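Local coordinates for hypothetical protein DR_0824 (Deinococcus radiodurans, PDB 2IMR) that catalyses the zinc-dependent deamination of aminodeoxyfutalosine to futalosine, a step of menaquinone biosynthesis, at residues P212-P215 with F216-S219; P268-L271 with A272-I275; H240-H244 with P245-E249; L222-L225 with L226-Y229. All coordinates share one frame; numbering follows the deposited sequence.

Interaction 1: residues P212-P215 with F216-S219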
ATOM      1  N   PRO A 212       4.735  12.372  -0.223  1.00 14.50           N
ATOM      2  CA  PRO A 212       6.006  12.908   0.274  1.00 15.56           C
ATOM      3  C   PRO A 212       6.789  11.602   0.486  1.00 15.84           C
ATOM      4  O   PRO A 212       6.328  10.722   1.215  1.00 15.44           O
ATOM      5  CB  PRO A 212       5.614  13.559   1.601  1.00 14.91           C
ATOM      6  CG  PRO A 212       4.163  13.934   1.396  1.00 14.18           C
ATOM      7  CD  PRO A 212       3.618  12.727   0.673  1.00 13.74           C
ATOM      8  N   HIS A 213       7.950  11.477  -0.153  1.00 14.38           N
ATOM      9  CA  HIS A 213       8.753  10.248  -0.097  1.00 14.52           C
ATOM     10  C   HIS A 213       8.910   9.584   1.273  1.00 14.29           C
ATOM     11  O   HIS A 213       8.385   8.491   1.505  1.00 11.48           O
ATOM     12  CB  HIS A 213      10.133  10.513  -0.714  1.00 15.40           C
ATOM     13  CG  HIS A 213      10.940   9.276  -0.961  1.00 15.03           C
ATOM     14  ND1 HIS A 213      12.279   9.188  -0.644  1.00 15.68           N
ATOM     15  CD2 HIS A 213      10.611   8.095  -1.538  1.00 16.96           C
ATOM     16  CE1 HIS A 213      12.742   8.007  -1.018  1.00 17.54           C
ATOM     17  NE2 HIS A 213      11.750   7.325  -1.565  1.00 18.11           N
ATOM     18  N   THR A 214       9.655  10.227   2.165  1.00 12.28           N
ATOM     19  CA  THR A 214       9.878   9.703   3.508  1.00 13.77           C
ATOM     20  C   THR A 214      10.050  10.889   4.443  1.00 14.47           C
ATOM     21  O   THR A 214      10.130  12.033   3.993  1.00 14.39           O
ATOM     22  CB  THR A 214      11.170   8.864   3.608  1.00 12.66           C
ATOM     23  OG1 THR A 214      12.305   9.728   3.465  1.00 14.43           O
ATOM     24  CG2 THR A 214      11.210   7.773   2.519  1.00 13.71           C
ATOM     25  N   PRO A 215      10.122  10.632   5.758  1.00 15.60           N
ATOM     26  CA  PRO A 215      10.291  11.744   6.699  1.00 16.81           C
ATOM     27  C   PRO A 215      11.701  12.335   6.659  1.00 17.24           C
ATOM     28  O   PRO A 215      11.934  13.413   7.202  1.00 17.67           O
ATOM     29  CB  PRO A 215       9.993  11.108   8.061  1.00 17.62           C
ATOM     30  CG  PRO A 215       9.152   9.900   7.727  1.00 17.88           C
ATOM     31  CD  PRO A 215       9.812   9.382   6.475  1.00 17.41           C
ATOM     32  N   PHE A 216      12.640  11.634   6.026  1.00 16.23           N
ATOM     33  CA  PHE A 216      14.013  12.126   5.974  1.00 16.29           C
ATOM     34  C   PHE A 216      14.522  12.547   4.598  1.00 16.48           C
ATOM     35  O   PHE A 216      15.647  13.033   4.482  1.00 14.89           O
ATOM     36  CB  PHE A 216      14.966  11.099   6.599  1.00 15.34           C
ATOM     37  CG  PHE A 216      14.940   9.757   5.932  1.00 16.89           C
ATOM     38  CD1 PHE A 216      15.818   9.466   4.893  1.00 16.54           C
ATOM     39  CD2 PHE A 216      14.035   8.783   6.341  1.00 15.06           C
ATOM     40  CE1 PHE A 216      15.795   8.218   4.269  1.00 17.56           C
ATOM     41  CE2 PHE A 216      14.004   7.532   5.722  1.00 15.73           C
ATOM     42  CZ  PHE A 216      14.887   7.251   4.685  1.00 17.09           C
ATOM     43  N   THR A 217      13.707  12.363   3.558  1.00 13.93           N
ATOM     44  CA  THR A 217      14.109  12.785   2.217  1.00 14.45           C
ATOM     45  C   THR A 217      13.248  13.974   1.783  1.00 14.86           C
ATOM     46  O   THR A 217      13.288  14.407   0.628  1.00 14.51           O
ATOM     47  CB  THR A 217      13.966  11.645   1.181  1.00 13.87           C
ATOM     48  OG1 THR A 217      12.627  11.144   1.195  1.00 13.97           O
ATOM     49  CG2 THR A 217      14.930  10.517   1.499  1.00 15.37           C
ATOM     50  N   VAL A 218      12.471  14.496   2.728  1.00 14.09           N
ATOM     51  CA  VAL A 218      11.602  15.652   2.492  1.00 14.17           C
ATOM     52  C   VAL A 218      11.800  16.553   3.710  1.00 14.37           C
ATOM     53  O   VAL A 218      11.608  16.108   4.836  1.00 16.09           O
ATOM     54  CB  VAL A 218      10.108  15.234   2.405  1.00 13.56           C
ATOM     55  CG1 VAL A 218       9.213  16.470   2.230  1.00 14.01           C
ATOM     56  CG2 VAL A 218       9.903  14.276   1.229  1.00 14.00           C
ATOM     57  N   SER A 219      12.197  17.805   3.494  1.00 14.26           N
ATOM     58  CA  SER A 219      12.418  18.714   4.617  1.00 14.87           C
ATOM     59  C   SER A 219      11.124  18.927   5.404  1.00 16.49           C
ATOM     60  O   SER A 219      10.026  18.768   4.867  1.00 16.21           O
ATOM     61  CB  SER A 219      12.959  20.068   4.127  1.00 13.31           C
ATOM     62  OG  SER A 219      11.971  20.797   3.412  1.00 16.91           O
TER
HETATM   63  O   HOH W   1      10.023  15.354   6.796  1.00 16.78           O

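Interaction 2: residues P268-L271 with A272-I275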
ATOM      1  N   PRO A 268      21.226  17.527   3.357  1.00 19.23           N
ATOM      2  CA  PRO A 268      21.849  18.616   4.112  1.00 19.69           C
ATOM      3  C   PRO A 268      22.900  17.884   4.957  1.00 19.45           C
ATOM      4  O   PRO A 268      22.889  16.654   5.024  1.00 17.30           O
ATOM      5  CB  PRO A 268      20.699  19.140   4.965  1.00 20.17           C
ATOM      6  CG  PRO A 268      19.524  18.969   4.058  1.00 22.16           C
ATOM      7  CD  PRO A 268      19.757  17.580   3.482  1.00 19.80           C
ATOM      8  N   HIS A 269      23.789  18.615   5.617  1.00 19.01           N
ATOM      9  CA  HIS A 269      24.842  17.981   6.401  1.00 19.32           C
ATOM     10  C   HIS A 269      24.402  17.220   7.655  1.00 18.75           C
ATOM     11  O   HIS A 269      25.120  16.335   8.121  1.00 18.96           O
ATOM     12  CB  HIS A 269      25.902  19.024   6.761  1.00 22.57           C
ATOM     13  CG  HIS A 269      26.606  19.602   5.569  1.00 22.54           C
ATOM     14  ND1 HIS A 269      27.551  18.902   4.851  1.00 24.40           N
ATOM     15  CD2 HIS A 269      26.492  20.808   4.965  1.00 26.14           C
ATOM     16  CE1 HIS A 269      27.993  19.654   3.858  1.00 25.47           C
ATOM     17  NE2 HIS A 269      27.366  20.816   3.905  1.00 27.76           N
ATOM     18  N   THR A 270      23.235  17.552   8.198  1.00 17.27           N
ATOM     19  CA  THR A 270      22.732  16.870   9.394  1.00 17.34           C
ATOM     20  C   THR A 270      21.253  16.545   9.235  1.00 16.85           C
ATOM     21  O   THR A 270      20.533  17.242   8.523  1.00 16.37           O
ATOM     22  CB  THR A 270      22.862  17.744  10.663  1.00 17.71           C
ATOM     23  OG1 THR A 270      22.060  18.919  10.510  1.00 17.54           O
ATOM     24  CG2 THR A 270      24.319  18.144  10.902  1.00 17.14           C
ATOM     25  N   LEU A 271      20.801  15.494   9.910  1.00 16.50           N
ATOM     26  CA  LEU A 271      19.395  15.119   9.846  1.00 17.27           C
ATOM     27  C   LEU A 271      18.589  16.236  10.504  1.00 16.50           C
ATOM     28  O   LEU A 271      17.471  16.535  10.092  1.00 16.45           O
ATOM     29  CB  LEU A 271      19.155  13.803  10.590  1.00 16.35           C
ATOM     30  CG  LEU A 271      17.703  13.312  10.641  1.00 17.35           C
ATOM     31  CD1 LEU A 271      17.168  13.088   9.233  1.00 18.07           C
ATOM     32  CD2 LEU A 271      17.638  12.021  11.452  1.00 17.63           C
ATOM     33  N   ALA A 272      19.171  16.853  11.528  1.00 16.45           N
ATOM     34  CA  ALA A 272      18.499  17.934  12.236  1.00 17.18           C
ATOM     35  C   ALA A 272      18.071  19.031  11.275  1.00 16.74           C
ATOM     36  O   ALA A 272      17.009  19.627  11.440  1.00 16.54           O
ATOM     37  CB  ALA A 272      19.422  18.517  13.318  1.00 17.67           C
ATOM     38  N   GLU A 273      18.901  19.303  10.273  1.00 18.04           N
ATOM     39  CA  GLU A 273      18.578  20.337   9.301  1.00 18.27           C
ATOM     40  C   GLU A 273      17.398  19.917   8.441  1.00 18.00           C
ATOM     41  O   GLU A 273      16.581  20.746   8.054  1.00 18.54           O
ATOM     42  CB  GLU A 273      19.796  20.653   8.430  1.00 21.06           C
ATOM     43  CG  GLU A 273      20.916  21.325   9.216  1.00 24.26           C
ATOM     44  CD  GLU A 273      22.194  21.466   8.423  1.00 26.37           C
ATOM     45  OE1 GLU A 273      22.182  22.193   7.403  1.00 28.81           O
ATOM     46  OE2 GLU A 273      23.204  20.848   8.820  1.00 22.53           O
ATOM     47  N   VAL A 274      17.301  18.622   8.160  1.00 15.65           N
ATOM     48  CA  VAL A 274      16.196  18.115   7.362  1.00 14.75           C
ATOM     49  C   VAL A 274      14.872  18.184   8.112  1.00 15.21           C
ATOM     50  O   VAL A 274      13.881  18.677   7.573  1.00 15.94           O
ATOM     51  CB  VAL A 274      16.422  16.642   6.948  1.00 16.65           C
ATOM     52  CG1 VAL A 274      15.217  16.134   6.158  1.00 16.28           C
ATOM     53  CG2 VAL A 274      17.692  16.524   6.128  1.00 15.45           C
ATOM     54  N   ILE A 275      14.855  17.706   9.356  1.00 13.69           N
ATOM     55  CA  ILE A 275      13.619  17.675  10.134  1.00 15.22           C
ATOM     56  C   ILE A 275      13.300  18.889  11.001  1.00 17.68           C
ATOM     57  O   ILE A 275      12.215  18.969  11.587  1.00 16.92           O
ATOM     58  CB  ILE A 275      13.560  16.396  11.003  1.00 15.79           C
ATOM     59  CG1 ILE A 275      14.710  16.377  12.011  1.00 16.01           C
ATOM     60  CG2 ILE A 275      13.647  15.172  10.102  1.00 15.61           C
ATOM     61  CD1 ILE A 275      14.642  15.212  12.990  1.00 16.17           C
TER
HETATM   62  O   HOH W   2      23.583  21.531   5.394  1.00 28.03           O

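Interaction 3: residues H240-H244 with P245-E249. With ZN (zinc ion), chain B.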
ATOM      1  N   HIS A 240       6.066   6.935   3.099  1.00 14.16           N
ATOM      2  CA  HIS A 240       6.781   5.730   3.534  1.00 14.13           C
ATOM      3  C   HIS A 240       7.363   6.087   4.891  1.00 13.99           C
ATOM      4  O   HIS A 240       8.127   7.042   4.992  1.00 15.41           O
ATOM      5  CB  HIS A 240       7.948   5.388   2.607  1.00 12.78           C
ATOM      6  CG  HIS A 240       7.555   5.150   1.184  1.00 13.54           C
ATOM      7  ND1 HIS A 240       7.535   6.154   0.240  1.00 16.50           N
ATOM      8  CD2 HIS A 240       7.209   4.015   0.532  1.00 17.59           C
ATOM      9  CE1 HIS A 240       7.198   5.648  -0.932  1.00 18.45           C
ATOM     10  NE2 HIS A 240       6.996   4.352  -0.782  1.00 16.58           N
ATOM     11  N   VAL A 241       7.035   5.324   5.929  1.00 14.38           N
ATOM     12  CA  VAL A 241       7.541   5.654   7.257  1.00 14.91           C
ATOM     13  C   VAL A 241       8.081   4.467   8.043  1.00 15.83           C
ATOM     14  O   VAL A 241       7.454   3.407   8.089  1.00 14.27           O
ATOM     15  CB  VAL A 241       6.436   6.335   8.102  1.00 16.57           C
ATOM     16  CG1 VAL A 241       6.984   6.736   9.471  1.00 17.72           C
ATOM     17  CG2 VAL A 241       5.904   7.555   7.362  1.00 16.30           C
ATOM     18  N   ALA A 242       9.250   4.665   8.652  1.00 12.81           N
ATOM     19  CA  ALA A 242       9.904   3.649   9.479  1.00 14.05           C
ATOM     20  C   ALA A 242      10.055   2.282   8.807  1.00 15.44           C
ATOM     21  O   ALA A 242       9.860   1.236   9.441  1.00 15.02           O
ATOM     22  CB  ALA A 242       9.149   3.499  10.806  1.00 13.94           C
ATOM     23  N   GLU A 243      10.434   2.294   7.535  1.00 14.86           N
ATOM     24  CA  GLU A 243      10.597   1.053   6.786  1.00 15.27           C
ATOM     25  C   GLU A 243      11.731   0.173   7.300  1.00 16.23           C
ATOM     26  O   GLU A 243      11.515  -1.004   7.574  1.00 15.18           O
ATOM     27  CB  GLU A 243      10.811   1.350   5.297  1.00 16.52           C
ATOM     28  CG  GLU A 243      11.016   0.085   4.458  1.00 15.98           C
ATOM     29  CD  GLU A 243      11.160   0.370   2.983  1.00 19.29           C
ATOM     30  OE1 GLU A 243      11.517   1.515   2.631  1.00 19.68           O
ATOM     31  OE2 GLU A 243      10.937  -0.555   2.171  1.00 18.74           O
ATOM     32  N   HIS A 244      12.928   0.745   7.443  1.00 14.14           N
ATOM     33  CA  HIS A 244      14.099  -0.001   7.905  1.00 15.54           C
ATOM     34  C   HIS A 244      14.471   0.418   9.334  1.00 15.47           C
ATOM     35  O   HIS A 244      14.279   1.569   9.716  1.00 14.55           O
ATOM     36  CB  HIS A 244      15.267   0.262   6.941  1.00 15.75           C
ATOM     37  CG  HIS A 244      16.396  -0.714   7.060  1.00 16.78           C
ATOM     38  ND1 HIS A 244      17.445  -0.540   7.937  1.00 16.66           N
ATOM     39  CD2 HIS A 244      16.636  -1.881   6.416  1.00 17.09           C
ATOM     40  CE1 HIS A 244      18.282  -1.558   7.827  1.00 19.30           C
ATOM     41  NE2 HIS A 244      17.813  -2.385   6.911  1.00 18.26           N
ATOM     42  N   PRO A 245      14.991  -0.518  10.147  1.00 16.06           N
ATOM     43  CA  PRO A 245      15.354  -0.152  11.520  1.00 17.06           C
ATOM     44  C   PRO A 245      16.344   1.004  11.641  1.00 18.17           C
ATOM     45  O   PRO A 245      16.315   1.747  12.623  1.00 19.40           O
ATOM     46  CB  PRO A 245      15.899  -1.461  12.104  1.00 18.16           C
ATOM     47  CG  PRO A 245      16.376  -2.218  10.900  1.00 19.51           C
ATOM     48  CD  PRO A 245      15.291  -1.937   9.886  1.00 18.27           C
ATOM     49  N   THR A 246      17.214   1.161  10.646  1.00 18.12           N
ATOM     50  CA  THR A 246      18.200   2.234  10.674  1.00 18.73           C
ATOM     51  C   THR A 246      17.559   3.623  10.561  1.00 18.02           C
ATOM     52  O   THR A 246      18.209   4.635  10.834  1.00 17.73           O
ATOM     53  CB  THR A 246      19.260   2.047   9.564  1.00 18.23           C
ATOM     54  OG1 THR A 246      18.616   1.796   8.312  1.00 19.37           O
ATOM     55  CG2 THR A 246      20.175   0.872   9.900  1.00 20.09           C
ATOM     56  N   GLU A 247      16.291   3.675  10.160  1.00 16.65           N
ATOM     57  CA  GLU A 247      15.592   4.954  10.068  1.00 16.24           C
ATOM     58  C   GLU A 247      15.227   5.378  11.491  1.00 18.02           C
ATOM     59  O   GLU A 247      15.412   6.535  11.885  1.00 17.44           O
ATOM     60  CB  GLU A 247      14.317   4.827   9.225  1.00 15.63           C
ATOM     61  CG  GLU A 247      13.537   6.143   9.108  1.00 15.19           C
ATOM     62  CD  GLU A 247      12.214   5.988   8.378  1.00 14.80           C
ATOM     63  OE1 GLU A 247      12.146   5.156   7.451  1.00 13.84           O
ATOM     64  OE2 GLU A 247      11.248   6.709   8.720  1.00 14.51           O
ATOM     65  N   LEU A 248      14.712   4.433  12.271  1.00 17.29           N
ATOM     66  CA  LEU A 248      14.349   4.732  13.654  1.00 18.77           C
ATOM     67  C   LEU A 248      15.610   5.125  14.426  1.00 19.42           C
ATOM     68  O   LEU A 248      15.588   6.027  15.267  1.00 20.78           O
ATOM     69  CB  LEU A 248      13.704   3.508  14.307  1.00 17.37           C
ATOM     70  CG  LEU A 248      13.430   3.593  15.812  1.00 19.73           C
ATOM     71  CD1 LEU A 248      12.426   4.703  16.113  1.00 19.67           C
ATOM     72  CD2 LEU A 248      12.906   2.249  16.291  1.00 20.26           C
ATOM     73  N   GLU A 249      16.713   4.449  14.124  1.00 19.09           N
ATOM     74  CA  GLU A 249      17.978   4.728  14.794  1.00 21.63           C
ATOM     75  C   GLU A 249      18.469   6.163  14.596  1.00 22.28           C
ATOM     76  O   GLU A 249      18.848   6.829  15.562  1.00 20.17           O
ATOM     77  CB  GLU A 249      19.064   3.761  14.321  1.00 22.26           C
ATOM     78  CG  GLU A 249      20.354   3.868  15.133  1.00 26.03           C
ATOM     79  CD  GLU A 249      21.433   2.905  14.672  1.00 29.22           C
ATOM     80  OE1 GLU A 249      21.099   1.875  14.047  1.00 28.75           O
ATOM     81  OE2 GLU A 249      22.620   3.173  14.951  1.00 29.67           O
TER
HETATM   82 ZN    ZN B 500       6.955   2.635  -1.958  1.00 24.46          ZN
HETATM   83  O   HOH W   3      10.623   5.272   5.427  1.00 16.60           O
HETATM   84  O   HOH W   4      13.666   3.217   6.293  1.00 16.14           O
HETATM   85  O   HOH W   5       7.832   1.329  -1.099  1.00 15.57           O

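Interaction 4: residues L222-L225 with L226-Y229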
ATOM      1  N   LEU A 222       8.847  21.395   3.569  1.00 16.32           N
ATOM      2  CA  LEU A 222       8.174  20.857   2.390  1.00 15.59           C
ATOM      3  C   LEU A 222       7.097  19.840   2.785  1.00 15.73           C
ATOM      4  O   LEU A 222       6.040  19.767   2.157  1.00 16.37           O
ATOM      5  CB  LEU A 222       9.197  20.210   1.449  1.00 15.59           C
ATOM      6  CG  LEU A 222       8.653  19.562   0.166  1.00 14.20           C
ATOM      7  CD1 LEU A 222       7.842  20.583  -0.627  1.00 13.87           C
ATOM      8  CD2 LEU A 222       9.806  19.022  -0.663  1.00 14.22           C
ATOM      9  N   MET A 223       7.363  19.062   3.831  1.00 16.79           N
ATOM     10  CA  MET A 223       6.403  18.062   4.296  1.00 15.97           C
ATOM     11  C   MET A 223       5.094  18.726   4.736  1.00 17.93           C
ATOM     12  O   MET A 223       4.006  18.249   4.409  1.00 16.03           O
ATOM     13  CB  MET A 223       6.994  17.259   5.458  1.00 16.22           C
ATOM     14  CG  MET A 223       6.077  16.156   5.997  1.00 15.10           C
ATOM     15  SD  MET A 223       5.798  14.818   4.809  1.00 17.96           S
ATOM     16  CE  MET A 223       7.295  13.878   5.035  1.00 14.82           C
ATOM     17  N   ARG A 224       5.199  19.822   5.480  1.00 18.16           N
ATOM     18  CA  ARG A 224       4.006  20.528   5.933  1.00 20.66           C
ATOM     19  C   ARG A 224       3.292  21.240   4.793  1.00 20.34           C
ATOM     20  O   ARG A 224       2.063  21.295   4.770  1.00 21.13           O
ATOM     21  CB  ARG A 224       4.352  21.536   7.032  1.00 24.37           C
ATOM     22  CG  ARG A 224       4.581  20.894   8.383  1.00 28.27           C
ATOM     23  CD  ARG A 224       4.416  21.908   9.509  1.00 35.54           C
ATOM     24  NE  ARG A 224       3.160  22.660   9.416  1.00 39.06           N
ATOM     25  CZ  ARG A 224       1.960  22.116   9.224  1.00 39.67           C
ATOM     26  NH1 ARG A 224       1.831  20.803   9.094  1.00 39.45           N
ATOM     27  NH2 ARG A 224       0.881  22.890   9.175  1.00 39.16           N
ATOM     28  N   LEU A 225       4.053  21.793   3.852  1.00 20.36           N
ATOM     29  CA  LEU A 225       3.443  22.468   2.712  1.00 19.49           C
ATOM     30  C   LEU A 225       2.627  21.447   1.934  1.00 18.55           C
ATOM     31  O   LEU A 225       1.510  21.726   1.497  1.00 18.40           O
ATOM     32  CB  LEU A 225       4.511  23.070   1.790  1.00 20.13           C
ATOM     33  CG  LEU A 225       5.252  24.321   2.269  1.00 22.01           C
ATOM     34  CD1 LEU A 225       6.297  24.736   1.234  1.00 22.75           C
ATOM     35  CD2 LEU A 225       4.249  25.443   2.493  1.00 24.28           C
ATOM     36  N   LEU A 226       3.189  20.254   1.777  1.00 17.27           N
ATOM     37  CA  LEU A 226       2.514  19.197   1.038  1.00 17.31           C
ATOM     38  C   LEU A 226       1.286  18.654   1.763  1.00 18.25           C
ATOM     39  O   LEU A 226       0.216  18.524   1.161  1.00 18.72           O
ATOM     40  CB  LEU A 226       3.485  18.045   0.749  1.00 16.28           C
ATOM     41  CG  LEU A 226       4.683  18.368  -0.153  1.00 14.55           C
ATOM     42  CD1 LEU A 226       5.671  17.188  -0.135  1.00 15.16           C
ATOM     43  CD2 LEU A 226       4.191  18.659  -1.575  1.00 16.88           C
ATOM     44  N   SER A 227       1.424  18.336   3.048  1.00 19.84           N
ATOM     45  CA  SER A 227       0.285  17.788   3.779  1.00 22.22           C
ATOM     46  C   SER A 227      -0.841  18.806   3.921  1.00 23.14           C
ATOM     47  O   SER A 227      -2.012  18.452   3.781  1.00 21.76           O
ATOM     48  CB  SER A 227       0.709  17.243   5.158  1.00 24.30           C
ATOM     49  OG  SER A 227       1.385  18.203   5.946  1.00 26.97           O
ATOM     50  N   ASP A 228      -0.497  20.064   4.185  1.00 22.98           N
ATOM     51  CA  ASP A 228      -1.518  21.104   4.316  1.00 24.28           C
ATOM     52  C   ASP A 228      -2.240  21.284   2.985  1.00 23.81           C
ATOM     53  O   ASP A 228      -3.467  21.392   2.942  1.00 23.26           O
ATOM     54  CB  ASP A 228      -0.900  22.443   4.735  1.00 25.44           C
ATOM     55  CG  ASP A 228      -0.457  22.461   6.188  1.00 27.33           C
ATOM     56  OD1 ASP A 228      -0.762  21.503   6.925  1.00 30.45           O
ATOM     57  OD2 ASP A 228       0.193  23.447   6.599  1.00 30.14           O
ATOM     58  N   TYR A 229      -1.474  21.319   1.900  1.00 23.12           N
ATOM     59  CA  TYR A 229      -2.052  21.480   0.572  1.00 22.56           C
ATOM     60  C   TYR A 229      -3.021  20.342   0.275  1.00 22.68           C
ATOM     61  O   TYR A 229      -4.166  20.575  -0.107  1.00 21.65           O
ATOM     62  CB  TYR A 229      -0.951  21.500  -0.493  1.00 23.31           C
ATOM     63  CG  TYR A 229      -1.475  21.655  -1.904  1.00 22.68           C
ATOM     64  CD1 TYR A 229      -1.991  22.875  -2.347  1.00 24.96           C
ATOM     65  CD2 TYR A 229      -1.472  20.577  -2.793  1.00 23.70           C
ATOM     66  CE1 TYR A 229      -2.492  23.021  -3.642  1.00 23.87           C
ATOM     67  CE2 TYR A 229      -1.973  20.712  -4.090  1.00 24.68           C
ATOM     68  CZ  TYR A 229      -2.480  21.937  -4.506  1.00 25.69           C
ATOM     69  OH  TYR A 229      -2.971  22.073  -5.782  1.00 28.46           O
TER

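Interaction 1: residues P212-P215 with F216-S219
His213 and Thr214 meet Thr217 in the turn that leads the chain from barrel strand 206-212 into helix 220-233, beside the active site of this TIM-barrel amidohydrolase. Thr217 OG1 is the hub. It lies at the edge of the imidazole, near its plane, and shares a bent (138°) hydrogen bond of 2.7 Å with His213 ND1, in which either atom could be the donor; a second, to Thr214 OG1, is also 2.7 Å. Thr214 OG1, tucked between its own backbone N and carbonyl carbon (chi1 69°), accepts the N-H of Phe216 at 3.2 Å. The same oxygen lies over the centre of the Phe216 ring, 3.4 Å above its plane, and Thr214 CB adds a CH-pi contact over that face. Further along the turn, Val218 CG2 packs 3.6 Å from Thr214 O. A water ties the backbone together, donating to Pro215 O and Val218 O. His213 is a predicted substrate-binding residue, and its ring neighbours Glu175, another one. With ND1 held by Thr217 and Thr214 CG2 above one face, toward the rim, the rotation of the imidazole is probably fixed, its NE2 directed away from the turn.

Interaction 2: residues P268-L271 with A272-I275
Thr270 caps the start of the short helix 271-275, and its partner in the first turn is Glu273. The polar contacts come first. Thr270 OG1 accepts from Glu273 N at 3.2 Å, the classic N-cap bond, while the backbone O of Thr270 draws a weak bond from the same N-H. The hydroxyl then gives its own proton to Glu273 OE2 at 2.8 Å, meeting the carboxylate on its anti side and 18° out of its plane. Because CG of Glu273 is anti to its carbonyl carbon (chi1 -68°) and the chain runs on extended, the carboxylate is carried back over the cap. With an alanine at the Thr270 position, Glu273 N would probably keep just the weak backbone acceptor, and OE2 would lose its hydroxyl donor, leaving the carboxylate freer to turn. Within the helix proper, Ile275 N bonds to Leu271 O at 3.0 Å, nearly in line with the carbonyl bond.

The apolar contacts lie on the buried side. Pro268 crosses Val274 at about a right angle, its CD 3.5 Å from Val274 CG2, and Leu271 CD1 comes 4.2 Å from Ile275 CG2. Leu271 also reaches Phe216 and Met250, and Ile275 packs on Phe251, so this turn lies against helix 245-253. Pro268 rests on Pro179 and Phe180 of another loop.

On the polar side a water joins the two segments, accepting from His269 N at 2.9 Å and donating to Glu273 OE1.

Interaction 3: residues H240-H244 with P245-E249
His244 packs tightly against Pro245 and Thr246 where the loop after strand 238-241 turns into helix 245-253. Pro245 CD lies over one face of the imidazole, 3.4 Å from its centroid and 21° off the normal, a CH-pi contact. With CG of His244 anti to the backbone N, the ring brings ND1 to Thr246 as the N-cap acceptor: it takes Thr246 N at 3.2 Å in a nearly straight bond (167°), tilted 22° from the ring plane, and shares a 2.6 Å hydrogen bond with Thr246 OG1. The ring also stacks with Tyr114. A leucine at His244 would probably leave Thr246 N without its capping acceptor and its hydroxyl without this mate.

Round the buried Glu247 carboxylate the contact is looser and filled in by waters, while Pro245 and Leu248 are partly exposed. The extended side chain of Glu247 reaches back to the loop, where OE2 receives Ala242 N at 2.9 Å from above the carboxylate plane, and OE1 a weak bond from Glu243 N. One water links OE1 to His244 N, another, weakly, to His240 O.

His240 NE2 binds the zinc at 2.1 Å, together with His99, His101 and a water. Glu243, the proton donor by similarity, has OE1 bonded to Tyr114 OH. Zinc-binding histidine on a barrel strand, followed three residues on by the acid, is the His-x-x-Glu arrangement of amidohydrolase-superfamily deaminases such as adenosine deaminase.

Interaction 4: residues L222-L225 with L226-Y229
Oblique to the Arg224 guanidinium stand Asp228 OD2, from one helical turn on, and Ser227 OG; the guanidinium and carboxylate planes are 72° apart. The salt bridge runs from NH2 of Arg224 to OD2 of Asp228 at 2.7 Å. Arg224 starts out pointing away from the following turn; a bend at chi3 (51°) curls the chain so that its end comes back to the acid. The two planes are too steeply turned for a side-by-side pairing. Asp228 is exposed and Arg224 partly so, which puts the bridge near solvent.

Ser227 folds its hydroxyl back on the helix. Its OG donates to Met223 O at 3.0 Å, while Ser227 N reaches the same oxygen at 2.9 Å from the opposite face of the carbonyl plane, so two donors grip that oxygen. On another side Leu222 and Leu226 pack together, Leu222 CG standing 3.8 Å from Leu226 CD1. The regular i to i+4 bond from Tyr229 N to Leu225 O closes the turn.

Helix 220-233 is one of the outer helices of the barrel, following strand 206-212. Leu226 leans on Leu210 and Pro212 of that strand, and Met223 on Pro212; Leu222 touches Val187 and the ring of Tyr229 meets Phe188 edge-to-face on helix 184-199, while Met223 and Arg224 touch Leu292 of helix 285-292.

Overall arrangement
Interaction 1 is the common neighbour, with its centre 11 to 12 Å from each of the others. It joins interaction 3 through a probable hydrogen bond of 2.8 Å from His240 ND1 to His213 O, which probably helps fix the rotation of this zinc ligand; Phe216 CE2 also lies 3.5 Å from Glu247 OE1. Toward interaction 4, Pro212 CB packs 3.5 Å from Met223 SD, and toward interaction 2, Phe216 O touches Val274 CG1. Interactions 2, 3 and 4 do not touch one another. Interaction 3 supplies one zinc ligand, His240; the His213 side chain is about 7 Å from the metal, and the Met223 side chain is about 13 Å from it.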